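Local atomic coordinates of enoyl-acyl carrier protein reductase (Uncultured bacterium, PDB entry 6KIA), a protein that probably reduces the double bond of enoyl-acyl carrier protein substrates with NADH in fatty acid synthesis, and confers resistance to triclosan. Residues Phe29-Ala34 with Glu290-Ser295; Tyr33-Ile38 with Leu401-Thr406. One frame throughout, in Å; residues are numbered along the deposited sequence.

Contact 1: residues Phe29-Ala34 with Glu290-Ser295; sequences FGRGYA and EIRTNS. With NAI (1,4-dihydronicotinamide adenine dinucleotide), chain D.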
ATOM      1  N   PHE A  29      -0.254  -9.915   5.661  1.00 18.58           N
ATOM      2  CA  PHE A  29       0.999 -10.050   6.420  1.00 19.47           C
ATOM      3  C   PHE A  29       0.899  -9.248   7.693  1.00 22.61           C
ATOM      4  O   PHE A  29       0.143  -8.294   7.743  1.00 22.51           O
ATOM      5  CB  PHE A  29       2.206  -9.554   5.622  1.00 20.25           C
ATOM      6  CG  PHE A  29       2.476 -10.357   4.390  1.00 23.45           C
ATOM      7  CD1 PHE A  29       3.102 -11.584   4.477  1.00 31.76           C
ATOM      8  CD2 PHE A  29       2.103  -9.889   3.142  1.00 25.56           C
ATOM      9  CE1 PHE A  29       3.347 -12.332   3.338  1.00 29.38           C
ATOM     10  CE2 PHE A  29       2.357 -10.633   1.998  1.00 26.47           C
ATOM     11  CZ  PHE A  29       2.972 -11.855   2.102  1.00 27.95           C
ATOM     12  N   GLY A  30       1.696  -9.606   8.694  1.00 21.43           N
ATOM     13  CA  GLY A  30       1.798  -8.775   9.882  1.00 24.10           C
ATOM     14  C   GLY A  30       2.232  -7.380   9.472  1.00 20.52           C
ATOM     15  O   GLY A  30       3.071  -7.232   8.569  1.00 23.48           O
ATOM     16  N   ARG A  31       1.631  -6.385  10.127  1.00 22.77           N
ATOM     17  CA  ARG A  31       1.847  -4.938   9.907  1.00 21.59           C
ATOM     18  C   ARG A  31       1.171  -4.428   8.629  1.00 18.63           C
ATOM     19  O   ARG A  31       1.145  -3.221   8.374  1.00 18.74           O
ATOM     20  CB  ARG A  31       3.348  -4.613   9.885  1.00 24.65           C
ATOM     21  CG  ARG A  31       4.087  -5.161  11.096  1.00 33.03           C
ATOM     22  CD  ARG A  31       5.584  -5.208  10.860  1.00 33.37           C
ATOM     23  NE  ARG A  31       6.204  -3.906  10.731  1.00 38.75           N
ATOM     24  CZ  ARG A  31       7.090  -3.587   9.788  1.00 33.62           C
ATOM     25  NH1 ARG A  31       7.617  -2.376   9.776  1.00 28.90           N
ATOM     26  NH2 ARG A  31       7.443  -4.465   8.859  1.00 29.74           N
ATOM     27  N   GLY A  32       0.610  -5.331   7.836  1.00 17.30           N
ATOM     28  CA  GLY A  32      -0.023  -4.907   6.593  1.00 19.37           C
ATOM     29  C   GLY A  32      -1.255  -4.033   6.795  1.00 17.05           C
ATOM     30  O   GLY A  32      -2.033  -4.264   7.729  1.00 16.97           O
ATOM     31  N   TYR A  33      -1.460  -3.047   5.916  1.00 16.98           N
ATOM     32  CA  TYR A  33      -2.634  -2.183   6.007  1.00 18.46           C
ATOM     33  C   TYR A  33      -3.930  -2.963   6.121  1.00 17.52           C
ATOM     34  O   TYR A  33      -4.828  -2.573   6.867  1.00 20.82           O
ATOM     35  CB  TYR A  33      -2.786  -1.238   4.788  1.00 20.29           C
ATOM     36  CG  TYR A  33      -2.451   0.199   5.082  1.00 16.62           C
ATOM     37  CD1 TYR A  33      -3.262   0.929   5.933  1.00 16.44           C
ATOM     38  CD2 TYR A  33      -1.428   0.864   4.417  1.00 17.43           C
ATOM     39  CE1 TYR A  33      -3.008   2.238   6.227  1.00 18.40           C
ATOM     40  CE2 TYR A  33      -1.169   2.206   4.686  1.00 18.55           C
ATOM     41  CZ  TYR A  33      -1.964   2.882   5.607  1.00 16.38           C
ATOM     42  OH  TYR A  33      -1.774   4.206   5.928  1.00 16.35           O
ATOM     43  N   ALA A  34      -4.032  -4.043   5.345  1.00 18.05           N
ATOM     44  CA  ALA A  34      -5.279  -4.794   5.242  1.00 16.98           C
ATOM     45  C   ALA A  34      -5.772  -5.318   6.589  1.00 19.55           C
ATOM     46  O   ALA A  34      -6.974  -5.584   6.742  1.00 20.83           O
ATOM     47  CB  ALA A  34      -5.111  -5.979   4.264  1.00 17.20           C
ATOM     48  N   GLU A 290       1.559   7.406   4.986  1.00 17.24           N
ATOM     49  CA  GLU A 290       2.836   6.729   5.127  1.00 16.57           C
ATOM     50  C   GLU A 290       2.884   5.973   6.450  1.00 16.59           C
ATOM     51  O   GLU A 290       2.646   6.565   7.529  1.00 18.54           O
ATOM     52  CB  GLU A 290       3.986   7.753   5.105  1.00 21.19           C
ATOM     53  CG  GLU A 290       4.006   8.699   3.903  1.00 22.12           C
ATOM     54  CD  GLU A 290       3.123   9.947   4.067  1.00 18.02           C
ATOM     55  OE1 GLU A 290       2.383  10.083   5.071  1.00 19.61           O
ATOM     56  OE2 GLU A 290       3.176  10.815   3.180  1.00 20.64           O
ATOM     57  N   ILE A 291       3.191   4.678   6.386  1.00 16.67           N
ATOM     58  CA  ILE A 291       3.428   3.893   7.589  1.00 16.69           C
ATOM     59  C   ILE A 291       4.579   2.929   7.342  1.00 19.95           C
ATOM     60  O   ILE A 291       5.123   2.876   6.242  1.00 19.66           O
ATOM     61  CB  ILE A 291       2.169   3.118   8.044  1.00 16.60           C
ATOM     62  CG1 ILE A 291       1.648   2.200   6.938  1.00 17.50           C
ATOM     63  CG2 ILE A 291       1.043   4.066   8.486  1.00 21.89           C
ATOM     64  CD1 ILE A 291       0.602   1.261   7.477  1.00 20.88           C
ATOM     65  N   ARG A 292       4.990   2.192   8.372  1.00 19.64           N
ATOM     66  CA  ARG A 292       6.001   1.169   8.166  1.00 20.70           C
ATOM     67  C   ARG A 292       5.379  -0.228   8.128  1.00 20.74           C
ATOM     68  O   ARG A 292       4.773  -0.697   9.102  1.00 20.94           O
ATOM     69  CB  ARG A 292       7.087   1.264   9.237  1.00 23.57           C
ATOM     70  CG  ARG A 292       7.883   2.547   9.077  1.00 24.71           C
ATOM     71  CD  ARG A 292       9.105   2.595   9.982  1.00 34.21           C
ATOM     72  NE  ARG A 292      10.255   1.898   9.411  1.00 43.27           N
ATOM     73  CZ  ARG A 292      10.714   0.729   9.846  1.00 44.84           C
ATOM     74  NH1 ARG A 292      10.122   0.117  10.866  1.00 37.15           N
ATOM     75  NH2 ARG A 292      11.771   0.173   9.262  1.00 50.45           N
ATOM     76  N   THR A 293       5.485  -0.843   6.954  1.00 19.63           N
ATOM     77  CA  THR A 293       5.034  -2.205   6.687  1.00 18.11           C
ATOM     78  C   THR A 293       6.145  -2.965   5.980  1.00 24.21           C
ATOM     79  O   THR A 293       7.216  -2.412   5.710  1.00 22.63           O
ATOM     80  CB  THR A 293       3.811  -2.235   5.761  1.00 17.36           C
ATOM     81  OG1 THR A 293       4.229  -1.777   4.473  1.00 17.44           O
ATOM     82  CG2 THR A 293       2.660  -1.386   6.273  1.00 19.54           C
ATOM     83  N   ASN A 294       5.889  -4.225   5.631  1.00 21.96           N
ATOM     84  CA  ASN A 294       6.837  -4.977   4.804  1.00 21.58           C
ATOM     85  C   ASN A 294       7.157  -4.265   3.487  1.00 22.63           C
ATOM     86  O   ASN A 294       8.299  -4.308   3.013  1.00 27.52           O
ATOM     87  CB  ASN A 294       6.301  -6.380   4.496  1.00 24.20           C
ATOM     88  CG  ASN A 294       6.297  -7.285   5.709  1.00 30.63           C
ATOM     89  OD1 ASN A 294       6.648  -6.876   6.821  1.00 34.19           O
ATOM     90  ND2 ASN A 294       5.880  -8.534   5.504  1.00 30.72           N
ATOM     91  N   SER A 295       6.179  -3.579   2.895  1.00 25.45           N
ATOM     92  CA  SER A 295       6.421  -2.983   1.578  1.00 22.21           C
ATOM     93  C   SER A 295       7.077  -1.594   1.657  1.00 30.14           C
ATOM     94  O   SER A 295       7.666  -1.124   0.687  1.00 31.91           O
ATOM     95  CB  SER A 295       5.107  -2.869   0.790  1.00 22.50           C
ATOM     96  OG  SER A 295       4.383  -1.688   1.153  1.00 38.54           O
TER
HETATM   97  PA  NAI D 501       2.314  -5.619   2.620  1.00 17.93           P
HETATM   98  O1A NAI D 501       1.720  -6.199   3.866  1.00 20.84           O
HETATM   99  O2A NAI D 501       3.683  -6.125   2.210  1.00 21.45           O
HETATM  100  O5B NAI D 501       1.247  -5.819   1.458  1.00 18.27           O
HETATM  101  C5B NAI D 501       1.684  -5.989   0.125  1.00 19.72           C
HETATM  102  C4B NAI D 501       0.450  -6.628  -0.583  1.00 18.77           C
HETATM  103  O4B NAI D 501       0.839  -6.702  -2.084  1.00 18.65           O
HETATM  104  C3B NAI D 501       0.205  -7.824  -0.186  1.00 20.23           C
HETATM  105  O3B NAI D 501      -1.252  -8.094  -0.075  1.00 21.64           O
HETATM  106  C2B NAI D 501       0.881  -8.800  -1.338  1.00 22.04           C
HETATM  107  O2B NAI D 501       0.288 -10.147  -1.247  1.00 20.17           O
HETATM  108  C1B NAI D 501       0.633  -8.179  -2.438  1.00 22.62           C
HETATM  109  N9A NAI D 501       1.689  -8.413  -3.446  1.00 22.03           N
HETATM  110  C8A NAI D 501       2.989  -8.088  -3.544  1.00 20.37           C
HETATM  111  N7A NAI D 501       3.452  -8.579  -4.692  1.00 20.25           N
HETATM  112  C5A NAI D 501       2.428  -9.208  -5.316  1.00 19.02           C
HETATM  113  C6A NAI D 501       2.442  -9.872  -6.533  1.00 22.06           C
HETATM  114  N6A NAI D 501       3.463 -10.119  -7.514  1.00 24.00           N
HETATM  115  N1A NAI D 501       1.300 -10.434  -6.963  1.00 20.58           N
HETATM  116  C2A NAI D 501       0.163 -10.355  -6.202  1.00 21.94           C
HETATM  117  N3A NAI D 501       0.151  -9.688  -4.987  1.00 23.26           N
HETATM  118  C4A NAI D 501       1.319  -9.118  -4.555  1.00 22.89           C
HETATM  119  O3  NAI D 501       2.481  -3.978   2.745  1.00 18.07           O
HETATM  120  PN  NAI D 501       1.353  -2.824   2.706  1.00 18.35           P
HETATM  121  O1N NAI D 501       0.327  -3.060   3.771  1.00 17.61           O
HETATM  122  O2N NAI D 501       2.156  -1.547   2.896  1.00 18.64           O
HETATM  123  O5D NAI D 501       0.685  -2.867   1.258  1.00 17.46           O
HETATM  124  C5D NAI D 501      -0.715  -3.015   1.092  1.00 17.38           C
HETATM  125  C4D NAI D 501      -1.210  -1.843   0.215  1.00 17.30           C
HETATM  126  O4D NAI D 501      -1.117  -0.727   0.912  1.00 17.14           O
HETATM  127  C3D NAI D 501      -0.296  -1.649  -0.993  1.00 19.92           C
HETATM  128  O3D NAI D 501      -1.013  -1.508  -2.173  1.00 17.77           O
HETATM  129  C2D NAI D 501       0.387  -0.307  -0.647  1.00 20.21           C
HETATM  130  O2D NAI D 501       0.926   0.293  -1.877  1.00 17.47           O
HETATM  131  C1D NAI D 501      -0.557   0.384  -0.063  1.00 17.16           C
HETATM  132  N1N NAI D 501      -0.059   1.505   0.734  1.00 18.80           N
HETATM  133  C2N NAI D 501       1.031   1.380   1.569  1.00 17.06           C
HETATM  134  C3N NAI D 501       1.507   2.498   2.266  1.00 16.95           C
HETATM  135  C7N NAI D 501       2.689   2.385   3.227  1.00 21.07           C
HETATM  136  O7N NAI D 501       3.301   3.387   3.588  1.00 20.70           O
HETATM  137  N7N NAI D 501       3.063   1.102   3.706  1.00 19.50           N
HETATM  138  C4N NAI D 501       0.895   3.738   2.156  1.00 19.33           C
HETATM  139  C5N NAI D 501      -0.242   3.842   1.345  1.00 21.86           C
HETATM  140  C6N NAI D 501      -0.705   2.727   0.638  1.00 17.91           C
HETATM  141  O   HOH W   1       3.416  -5.650   6.099  1.00 19.65           O
HETATM  142  O   HOH W   2       2.036  -1.134  10.033  1.00 19.53           O
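Ile291 meets the ring of Tyr33 because its CG1 sits between the backbone N and the carbonyl carbon (chi1 57°) and the chain then runs out straight, bringing CD1 down over one face. CD1 lies 3.6 Å from the centroid of the Tyr33 ring and 17° off its normal, a CH-pi contact. At its edge the same ring meets the nicotinamide of NADH, while Tyr33 OH is hydrogen-bonded to Pro289 O. A similar first torsion in Thr293 sends OG1 to the NADH phosphate oxygen O2N at 2.6 Å and presses CG2 against Arg31 O at 3.2 Å. Ser295 OG donates to O2N as well, so two hydroxyls grip one phosphate oxygen; Tyr33 N holds NADH O1N at 2.8 Å, and Ile291 N reaches the carboxamide oxygen NADH O7N at 3.1 Å.

Further out, Arg31 lays a guanidinium face over Thr293 and gives a weak bond from NH2 to Asn294 OD1 (3.3 Å), but its main partner is Asp297. One water links Gly30 O, Asn294 N and NADH O1A; a second joins Arg31 O to Arg292 O.

Phe29-Ala34 lies in the glycine-rich loop after strand 21-25 that leads into helix 34-43, where Rossmann folds bind the diphosphate. Glu290-Ser295 follows strand 283-287 in the same sheet, and helix 394-413 packs on Tyr33, Ile291 and Arg292.

Contact 2: residues Tyr33-Ile38 with Leu401-Thr406; sequences YANGLI and LVLEGT. With NAI (1,4-dihydronicotinamide adenine dinucleotide), chain D.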
ATOM      1  N   TYR A  33      -1.460  -3.047   5.916  1.00 16.98           N
ATOM      2  CA  TYR A  33      -2.634  -2.183   6.007  1.00 18.46           C
ATOM      3  C   TYR A  33      -3.930  -2.963   6.121  1.00 17.52           C
ATOM      4  O   TYR A  33      -4.828  -2.573   6.867  1.00 20.82           O
ATOM      5  CB  TYR A  33      -2.786  -1.238   4.788  1.00 20.29           C
ATOM      6  CG  TYR A  33      -2.451   0.199   5.082  1.00 16.62           C
ATOM      7  CD1 TYR A  33      -3.262   0.929   5.933  1.00 16.44           C
ATOM      8  CD2 TYR A  33      -1.428   0.864   4.417  1.00 17.43           C
ATOM      9  CE1 TYR A  33      -3.008   2.238   6.227  1.00 18.40           C
ATOM     10  CE2 TYR A  33      -1.169   2.206   4.686  1.00 18.55           C
ATOM     11  CZ  TYR A  33      -1.964   2.882   5.607  1.00 16.38           C
ATOM     12  OH  TYR A  33      -1.774   4.206   5.928  1.00 16.35           O
ATOM     13  N   ALA A  34      -4.032  -4.043   5.345  1.00 18.05           N
ATOM     14  CA  ALA A  34      -5.279  -4.794   5.242  1.00 16.98           C
ATOM     15  C   ALA A  34      -5.772  -5.318   6.589  1.00 19.55           C
ATOM     16  O   ALA A  34      -6.974  -5.584   6.742  1.00 20.83           O
ATOM     17  CB  ALA A  34      -5.111  -5.979   4.264  1.00 17.20           C
ATOM     18  N   ASN A  35      -4.856  -5.482   7.549  1.00 21.87           N
ATOM     19  CA  ASN A  35      -5.264  -5.919   8.898  1.00 24.66           C
ATOM     20  C   ASN A  35      -6.390  -5.060   9.451  1.00 22.07           C
ATOM     21  O   ASN A  35      -7.316  -5.591  10.058  1.00 25.40           O
ATOM     22  CB  ASN A  35      -4.086  -5.915   9.869  1.00 23.01           C
ATOM     23  CG  ASN A  35      -3.164  -7.077   9.641  1.00 24.47           C
ATOM     24  OD1 ASN A  35      -3.486  -8.228   9.978  1.00 26.68           O
ATOM     25  ND2 ASN A  35      -2.039  -6.807   9.004  1.00 20.69           N
ATOM     26  N   GLY A  36      -6.310  -3.739   9.280  1.00 18.56           N
ATOM     27  CA  GLY A  36      -7.375  -2.881   9.799  1.00 19.68           C
ATOM     28  C   GLY A  36      -8.741  -3.230   9.210  1.00 20.82           C
ATOM     29  O   GLY A  36      -9.774  -3.296   9.904  1.00 22.28           O
ATOM     30  N   LEU A  37      -8.759  -3.401   7.894  1.00 20.56           N
ATOM     31  CA  LEU A  37     -10.011  -3.576   7.173  1.00 20.35           C
ATOM     32  C   LEU A  37     -10.605  -4.956   7.418  1.00 19.66           C
ATOM     33  O   LEU A  37     -11.804  -5.101   7.675  1.00 21.41           O
ATOM     34  CB  LEU A  37      -9.774  -3.344   5.676  1.00 19.65           C
ATOM     35  CG  LEU A  37     -10.972  -3.545   4.742  1.00 20.35           C
ATOM     36  CD1 LEU A  37     -12.173  -2.728   5.213  1.00 20.02           C
ATOM     37  CD2 LEU A  37     -10.581  -3.138   3.339  1.00 19.87           C
ATOM     38  N   ILE A  38      -9.766  -5.977   7.349  1.00 18.95           N
ATOM     39  CA  ILE A  38     -10.260  -7.327   7.499  1.00 20.35           C
ATOM     40  C   ILE A  38     -10.820  -7.541   8.916  1.00 21.75           C
ATOM     41  O   ILE A  38     -11.875  -8.185   9.075  1.00 23.17           O
ATOM     42  CB  ILE A  38      -9.191  -8.362   7.130  1.00 24.37           C
ATOM     43  CG1 ILE A  38      -9.880  -9.700   6.859  1.00 22.28           C
ATOM     44  CG2 ILE A  38      -8.148  -8.492   8.200  1.00 26.97           C
ATOM     45  CD1 ILE A  38      -8.980 -10.711   6.185  1.00 24.96           C
ATOM     46  N   LEU A 401      -1.536   2.387  15.009  1.00 16.14           N
ATOM     47  CA  LEU A 401      -2.705   3.276  15.141  1.00 16.55           C
ATOM     48  C   LEU A 401      -3.351   3.582  13.785  1.00 18.63           C
ATOM     49  O   LEU A 401      -4.588   3.615  13.653  1.00 17.47           O
ATOM     50  CB  LEU A 401      -2.272   4.569  15.835  1.00 19.24           C
ATOM     51  CG  LEU A 401      -1.920   4.476  17.322  1.00 18.05           C
ATOM     52  CD1 LEU A 401      -1.854   5.891  17.916  1.00 20.01           C
ATOM     53  CD2 LEU A 401      -2.924   3.641  18.112  1.00 19.76           C
ATOM     54  N   VAL A 402      -2.526   3.808  12.765  1.00 18.00           N
ATOM     55  CA  VAL A 402      -3.067   4.107  11.440  1.00 15.92           C
ATOM     56  C   VAL A 402      -3.799   2.880  10.862  1.00 15.99           C
ATOM     57  O   VAL A 402      -4.852   3.041  10.252  1.00 17.02           O
ATOM     58  CB  VAL A 402      -1.960   4.597  10.465  1.00 16.53           C
ATOM     59  CG1 VAL A 402      -2.539   4.767   9.052  1.00 18.13           C
ATOM     60  CG2 VAL A 402      -1.409   5.931  10.941  1.00 16.64           C
ATOM     61  N   LEU A 403      -3.274   1.677  11.067  1.00 18.69           N
ATOM     62  CA  LEU A 403      -4.042   0.468  10.685  1.00 19.55           C
ATOM     63  C   LEU A 403      -5.431   0.465  11.328  1.00 22.74           C
ATOM     64  O   LEU A 403      -6.499   0.260  10.645  1.00 21.25           O
ATOM     65  CB  LEU A 403      -3.284  -0.807  11.097  1.00 17.11           C
ATOM     66  CG  LEU A 403      -2.442  -1.524  10.051  1.00 16.55           C
ATOM     67  CD1 LEU A 403      -1.514  -0.595   9.323  1.00 17.30           C
ATOM     68  CD2 LEU A 403      -1.708  -2.738  10.684  1.00 20.45           C
ATOM     69  N   GLU A 404      -5.395   0.681  12.639  1.00 20.40           N
ATOM     70  CA  GLU A 404      -6.590   0.671  13.477  1.00 21.37           C
ATOM     71  C   GLU A 404      -7.625   1.709  13.036  1.00 22.45           C
ATOM     72  O   GLU A 404      -8.831   1.433  13.044  1.00 24.14           O
ATOM     73  CB  GLU A 404      -6.195   0.913  14.945  1.00 21.07           C
ATOM     74  CG  GLU A 404      -7.345   0.950  15.922  1.00 34.85           C
ATOM     75  CD  GLU A 404      -6.874   1.036  17.371  1.00 43.55           C
ATOM     76  OE1 GLU A 404      -5.645   1.093  17.608  1.00 42.07           O
ATOM     77  OE2 GLU A 404      -7.732   1.019  18.274  1.00 49.28           O
ATOM     78  N   GLY A 405      -7.165   2.897  12.634  1.00 20.65           N
ATOM     79  CA  GLY A 405      -8.072   3.970  12.244  1.00 18.74           C
ATOM     80  C   GLY A 405      -8.585   3.867  10.811  1.00 18.34           C
ATOM     81  O   GLY A 405      -9.759   4.176  10.526  1.00 19.39           O
ATOM     82  N   THR A 406      -7.715   3.451   9.901  1.00 16.89           N
ATOM     83  CA  THR A 406      -8.111   3.366   8.492  1.00 17.50           C
ATOM     84  C   THR A 406      -9.089   2.218   8.284  1.00 19.40           C
ATOM     85  O   THR A 406      -9.899   2.274   7.355  1.00 19.84           O
ATOM     86  CB  THR A 406      -6.902   3.206   7.530  1.00 20.23           C
ATOM     87  OG1 THR A 406      -6.173   2.000   7.814  1.00 19.64           O
ATOM     88  CG2 THR A 406      -5.978   4.434   7.637  1.00 17.94           C
TER
HETATM   89  PA  NAI D 501       2.314  -5.619   2.620  1.00 17.93           P
HETATM   90  O1A NAI D 501       1.720  -6.199   3.866  1.00 20.84           O
HETATM   91  O2A NAI D 501       3.683  -6.125   2.210  1.00 21.45           O
HETATM   92  O5B NAI D 501       1.247  -5.819   1.458  1.00 18.27           O
HETATM   93  C5B NAI D 501       1.684  -5.989   0.125  1.00 19.72           C
HETATM   94  C4B NAI D 501       0.450  -6.628  -0.583  1.00 18.77           C
HETATM   95  O4B NAI D 501       0.839  -6.702  -2.084  1.00 18.65           O
HETATM   96  C3B NAI D 501       0.205  -7.824  -0.186  1.00 20.23           C
HETATM   97  O3B NAI D 501      -1.252  -8.094  -0.075  1.00 21.64           O
HETATM   98  C2B NAI D 501       0.881  -8.800  -1.338  1.00 22.04           C
HETATM   99  O2B NAI D 501       0.288 -10.147  -1.247  1.00 20.17           O
HETATM  100  C1B NAI D 501       0.633  -8.179  -2.438  1.00 22.62           C
HETATM  101  N9A NAI D 501       1.689  -8.413  -3.446  1.00 22.03           N
HETATM  102  C8A NAI D 501       2.989  -8.088  -3.544  1.00 20.37           C
HETATM  103  N7A NAI D 501       3.452  -8.579  -4.692  1.00 20.25           N
HETATM  104  C5A NAI D 501       2.428  -9.208  -5.316  1.00 19.02           C
HETATM  105  C6A NAI D 501       2.442  -9.872  -6.533  1.00 22.06           C
HETATM  106  N6A NAI D 501       3.463 -10.119  -7.514  1.00 24.00           N
HETATM  107  N1A NAI D 501       1.300 -10.434  -6.963  1.00 20.58           N
HETATM  108  C2A NAI D 501       0.163 -10.355  -6.202  1.00 21.94           C
HETATM  109  N3A NAI D 501       0.151  -9.688  -4.987  1.00 23.26           N
HETATM  110  C4A NAI D 501       1.319  -9.118  -4.555  1.00 22.89           C
HETATM  111  O3  NAI D 501       2.481  -3.978   2.745  1.00 18.07           O
HETATM  112  PN  NAI D 501       1.353  -2.824   2.706  1.00 18.35           P
HETATM  113  O1N NAI D 501       0.327  -3.060   3.771  1.00 17.61           O
HETATM  114  O2N NAI D 501       2.156  -1.547   2.896  1.00 18.64           O
HETATM  115  O5D NAI D 501       0.685  -2.867   1.258  1.00 17.46           O
HETATM  116  C5D NAI D 501      -0.715  -3.015   1.092  1.00 17.38           C
HETATM  117  C4D NAI D 501      -1.210  -1.843   0.215  1.00 17.30           C
HETATM  118  O4D NAI D 501      -1.117  -0.727   0.912  1.00 17.14           O
HETATM  119  C3D NAI D 501      -0.296  -1.649  -0.993  1.00 19.92           C
HETATM  120  O3D NAI D 501      -1.013  -1.508  -2.173  1.00 17.77           O
HETATM  121  C2D NAI D 501       0.387  -0.307  -0.647  1.00 20.21           C
HETATM  122  O2D NAI D 501       0.926   0.293  -1.877  1.00 17.47           O
HETATM  123  C1D NAI D 501      -0.557   0.384  -0.063  1.00 17.16           C
HETATM  124  N1N NAI D 501      -0.059   1.505   0.734  1.00 18.80           N
HETATM  125  C2N NAI D 501       1.031   1.380   1.569  1.00 17.06           C
HETATM  126  C3N NAI D 501       1.507   2.498   2.266  1.00 16.95           C
HETATM  127  C7N NAI D 501       2.689   2.385   3.227  1.00 21.07           C
HETATM  128  O7N NAI D 501       3.301   3.387   3.588  1.00 20.70           O
HETATM  129  N7N NAI D 501       3.063   1.102   3.706  1.00 19.50           N
HETATM  130  C4N NAI D 501       0.895   3.738   2.156  1.00 19.33           C
HETATM  131  C5N NAI D 501      -0.242   3.842   1.345  1.00 21.86           C
HETATM  132  C6N NAI D 501      -0.705   2.727   0.638  1.00 17.91           C
HETATM  133  O   HOH W   3      -6.785  -0.564   7.144  1.00 23.35           O
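Apolar packing joins Tyr33 to one side of the helix that carries Val402, Leu403 and Thr406. Val402 turns CG1 anti to its own backbone N (chi1 174°), and that methyl approaches the ring obliquely, 3.8 Å from Tyr33 CE1. It also makes a close methyl-oxygen contact with Tyr33 OH, a hydroxyl that is hydrogen-bonded to Pro289 O. Leu403 forks over Tyr33 and Asn35: CD1 lies 3.8 Å from Tyr33 CA, and CD2 rests 4.1 Å from Asn35 CB. The amide of Asn35 turns elsewhere, its ND2 bonding back to Gly32 O and Phe29 O in the preceding turn. Thr406 completes the packing, its OG1 standing in the plane of the Tyr33 ring, 3.5 Å from Tyr33 CE1, at the edge opposite the one facing the nicotinamide.

Backbone meets backbone at Gly36, where the lack of a side chain lets the helices come together. Gly36 CA is 3.4 Å from Leu403 O in a CA-H...O contact with an angle of 143° at the hydrogen. This glycine belongs to helix 34-43, the first helix of the Rossmann fold, which directly follows the cofactor-binding turn; Leu37 and Ile38 of that helix pack on Phe22 of strand 21-25. Its partner, helix 394-413, comes from near the end of the chain and is covered in turn by helix 426-436, with Thr406 on Ile429 and Leu401 on Leu433.

The polar links run through the Thr406 hydroxyl. A water donates to Tyr33 O (2.8 Å) and to Thr406 OG1 (2.7 Å), bridging the two segments, while Thr406 OG1 donates to Val402 O at 3.0 Å. Val402 O also accepts from Thr406 N, and the two donors reach it from opposite faces of its carbonyl plane.

Both contacts start from the same piece of chain, sharing Tyr33 and Ala34, and both touch NADH; their centres lie 9 Å apart. Contact 1 is partly buried, a meeting of two loops with Gly30 and Asn294 exposed, and its chemistry is largely polar, with phosphate oxygens, ordered waters and charged groups. Contact 2 is mostly buried helix-on-helix packing, largely methyl groups and close backbone, with no direct hydrogen bond across it. They touch at several places, among them Ile291 CD1 on Leu403 CD1 at 3.4 Å. Tyr33 has Ile291 of 290-295 over one ring face and helix 394-413 along its side.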